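PDB 1XV2: hypothetical protein, similar to alpha-acetolactate decarboxylase, which probably catalyses the decarboxylation of alpha-acetolactate to acetoin. Local coordinates for residues 21-29 with 68-76. Numbering follows the deposited sequence.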
loop_
_atom_site.group_PDB
_atom_site.type_symbol
_atom_site.label_atom_id
_atom_site.label_comp_id
_atom_site.label_asym_id
_atom_site.label_seq_id
_atom_site.Cartn_x
_atom_site.Cartn_y
_atom_site.Cartn_z
ATOM N N LEU A 21 5.101 10.602 -13.728
ATOM C CA LEU A 21 6.034 9.538 -14.081
ATOM C C LEU A 21 5.307 8.539 -14.971
ATOM O O LEU A 21 4.769 7.537 -14.504
ATOM C CB LEU A 21 6.576 8.856 -12.819
ATOM C CG LEU A 21 7.602 9.690 -12.043
ATOM C CD1 LEU A 21 6.937 10.916 -11.453
ATOM C CD2 LEU A 21 8.216 8.846 -10.941
ATOM N N LEU A 22 5.310 8.822 -16.269
ATOM C CA LEU A 22 4.610 7.989 -17.233
ATOM C C LEU A 22 5.457 6.973 -17.995
ATOM O O LEU A 22 4.953 6.309 -18.899
ATOM C CB LEU A 22 3.870 8.893 -18.220
ATOM C CG LEU A 22 3.152 10.087 -17.575
ATOM C CD1 LEU A 22 2.369 10.849 -18.636
ATOM C CD2 LEU A 22 2.222 9.599 -16.465
ATOM N N GLU A 23 6.733 6.843 -17.642
ATOM C CA GLU A 23 7.593 5.876 -18.322
ATOM C C GLU A 23 7.098 4.441 -18.133
ATOM O O GLU A 23 6.674 4.062 -17.044
ATOM C CB GLU A 23 9.034 5.984 -17.809
ATOM C CG GLU A 23 9.844 7.104 -18.444
ATOM C CD GLU A 23 11.286 7.133 -17.961
ATOM O OE1 GLU A 23 11.903 6.053 -17.844
ATOM O OE2 GLU A 23 11.806 8.238 -17.711
ATOM N N GLY A 24 7.144 3.647 -19.199
ATOM C CA GLY A 24 6.724 2.260 -19.095
ATOM C C GLY A 24 7.786 1.544 -18.286
ATOM O O GLY A 24 8.963 1.598 -18.636
ATOM N N THR A 25 7.391 0.876 -17.208
ATOM C CA THR A 25 8.365 0.198 -16.360
ATOM C C THR A 25 8.136 -1.296 -16.198
ATOM O O THR A 25 8.930 -1.989 -15.560
ATOM C CB THR A 25 8.396 0.840 -14.972
ATOM O OG1 THR A 25 7.074 0.826 -14.417
ATOM C CG2 THR A 25 8.882 2.275 -15.069
ATOM N N ALA A 26 7.039 -1.788 -16.761
ATOM C CA ALA A 26 6.715 -3.206 -16.704
ATOM C C ALA A 26 6.105 -3.604 -18.043
ATOM O O ALA A 26 5.514 -2.780 -18.743
ATOM C CB ALA A 26 5.741 -3.487 -15.566
ATOM N N THR A 27 6.253 -4.874 -18.391
ATOM C CA THR A 27 5.748 -5.395 -19.650
ATOM C C THR A 27 4.355 -6.010 -19.497
ATOM O O THR A 27 4.008 -6.512 -18.428
ATOM C CB THR A 27 6.741 -6.455 -20.187
ATOM O OG1 THR A 27 7.492 -5.899 -21.272
ATOM C CG2 THR A 27 6.027 -7.706 -20.627
ATOM N N ILE A 28 3.558 -5.965 -20.562
ATOM C CA ILE A 28 2.219 -6.554 -20.527
ATOM C C ILE A 28 2.331 -8.026 -20.138
ATOM O O ILE A 28 1.589 -8.511 -19.283
ATOM C CB ILE A 28 1.519 -6.461 -21.904
ATOM C CG1 ILE A 28 1.036 -5.033 -22.152
ATOM C CG2 ILE A 28 0.348 -7.443 -21.963
ATOM C CD1 ILE A 28 -0.071 -4.581 -21.206
ATOM N N ASN A 29 3.267 -8.727 -20.774
ATOM C CA ASN A 29 3.499 -10.142 -20.501
ATOM C C ASN A 29 3.852 -10.376 -19.035
ATOM O O ASN A 29 3.411 -11.355 -18.433
ATOM C CB ASN A 29 4.633 -10.678 -21.389
ATOM C CG ASN A 29 4.213 -10.856 -22.841
ATOM O OD1 ASN A 29 5.053 -11.054 -23.719
ATOM N ND2 ASN A 29 2.912 -10.799 -23.099
ATOM N N LEU A 68 -3.076 -6.359 -27.370
ATOM C CA LEU A 68 -1.656 -6.061 -27.260
ATOM C C LEU A 68 -0.786 -7.274 -27.577
ATOM O O LEU A 68 -1.176 -8.416 -27.331
ATOM C CB LEU A 68 -1.353 -5.544 -25.853
ATOM C CG LEU A 68 -2.104 -4.257 -25.491
ATOM C CD1 LEU A 68 -1.984 -3.973 -24.006
ATOM C CD2 LEU A 68 -1.550 -3.108 -26.307
ATOM N N LYS A 69 0.394 -7.020 -28.130
ATOM C CA LYS A 69 1.320 -8.093 -28.473
ATOM C C LYS A 69 1.882 -8.742 -27.211
ATOM O O LYS A 69 2.059 -9.961 -27.156
ATOM C CB LYS A 69 2.470 -7.552 -29.328
ATOM C CG LYS A 69 3.527 -8.594 -29.665
ATOM C CD LYS A 69 4.664 -7.997 -30.483
ATOM C CE LYS A 69 5.741 -9.034 -30.777
ATOM N NZ LYS A 69 6.866 -8.451 -31.557
ATOM N N GLY A 70 2.166 -7.920 -26.204
ATOM C CA GLY A 70 2.704 -8.439 -24.959
ATOM C C GLY A 70 3.982 -7.759 -24.494
ATOM O O GLY A 70 4.287 -7.746 -23.302
ATOM N N ASP A 71 4.724 -7.179 -25.430
ATOM C CA ASP A 71 5.981 -6.513 -25.104
ATOM C C ASP A 71 5.814 -5.030 -24.775
ATOM O O ASP A 71 6.780 -4.359 -24.411
ATOM C CB ASP A 71 6.964 -6.670 -26.264
ATOM C CG ASP A 71 6.492 -5.976 -27.524
ATOM O OD1 ASP A 71 5.363 -6.267 -27.973
ATOM O OD2 ASP A 71 7.247 -5.138 -28.064
ATOM N N GLU A 72 4.596 -4.511 -24.912
ATOM C CA GLU A 72 4.349 -3.106 -24.607
ATOM C C GLU A 72 4.615 -2.875 -23.126
ATOM O O GLU A 72 4.402 -3.767 -22.309
ATOM C CB GLU A 72 2.902 -2.719 -24.938
ATOM C CG GLU A 72 2.529 -2.862 -26.407
ATOM C CD GLU A 72 2.087 -4.264 -26.774
ATOM O OE1 GLU A 72 2.278 -5.192 -25.959
ATOM O OE2 GLU A 72 1.546 -4.438 -27.889
ATOM N N LYS A 73 5.083 -1.682 -22.782
ATOM C CA LYS A 73 5.377 -1.363 -21.388
ATOM C C LYS A 73 4.252 -0.560 -20.730
ATOM O O LYS A 73 3.518 0.161 -21.403
ATOM C CB LYS A 73 6.698 -0.590 -21.298
ATOM C CG LYS A 73 7.923 -1.437 -21.629
ATOM C CD LYS A 73 9.224 -0.659 -21.478
ATOM C CE LYS A 73 9.352 0.440 -22.526
ATOM N NZ LYS A 73 10.674 1.140 -22.458
ATOM N N VAL A 74 4.124 -0.699 -19.413
ATOM C CA VAL A 74 3.095 0.010 -18.652
ATOM C C VAL A 74 3.708 0.720 -17.445
ATOM O O VAL A 74 4.624 0.205 -16.811
ATOM C CB VAL A 74 2.001 -0.965 -18.150
ATOM C CG1 VAL A 74 1.381 -1.696 -19.327
ATOM C CG2 VAL A 74 2.593 -1.958 -17.167
ATOM N N PRO A 75 3.214 1.925 -17.124
ATOM C CA PRO A 75 3.714 2.705 -15.987
ATOM C C PRO A 75 2.901 2.454 -14.718
ATOM O O PRO A 75 3.367 2.726 -13.610
ATOM C CB PRO A 75 3.571 4.133 -16.481
ATOM C CG PRO A 75 2.270 4.067 -17.212
ATOM C CD PRO A 75 2.371 2.765 -17.995
ATOM N N TYR A 76 1.686 1.937 -14.898
ATOM C CA TYR A 76 0.778 1.641 -13.792
ATOM C C TYR A 76 -0.246 0.585 -14.194
ATOM O O TYR A 76 -0.931 0.726 -15.202
ATOM C CB TYR A 76 0.046 2.912 -13.347
ATOM C CG TYR A 76 -0.952 2.679 -12.229
ATOM C CD1 TYR A 76 -0.603 1.936 -11.103
ATOM C CD2 TYR A 76 -2.238 3.211 -12.294
ATOM C CE1 TYR A 76 -1.508 1.726 -10.067
ATOM C CE2 TYR A 76 -3.154 3.010 -11.260
ATOM C CZ TYR A 76 -2.782 2.265 -10.152
ATOM O OH TYR A 76 -3.677 2.055 -9.125
HETATM O O HOH W 1 6.108 2.930 -13.109
#
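A short antiparallel pair of strands, 26-27 and 73-74, carries a classic beta bulge and joins 21-29 to 68-76; strand 26-27 leads directly into helix 28-32. In the bulge, T25 and A26 both face V74, whose carbonyl O takes two N-H groups: T25 N at 2.9 Å stands above the carbonyl plane, while A26 N at 3.1 Å lies within it. V74 N returns a short 2.6 Å bond to A26 O, completing the hydrogen-bonded pair. T25 OG1 meets a water that donates to P75 O; T25 OG1 also hydrogen-bonds to H11 NE2.

Where the helix begins, I28 N donates to E72 O at 2.9 Å and N29 N to G70 O. The loop that presents these carbonyls is tied by its own glutamate: E72, bent at chi2 (85°), turns its carboxylate back so that OE2 receives K69 N and OE1 receives G70 N, both through syn lone pairs. I28 CD1 presses tightly on L68 CD1 (3.4 Å) and rests against V74 CG1, its side chain crossing both at about a right angle; A56 of strand 55-59 also touches I28 and L68. Backbone bonds thus pin the helix's first N-H groups to carbonyls of a turn that the E72 carboxylate holds through two backbone N-H groups, beside an aliphatic cluster of I28, L68 and V74.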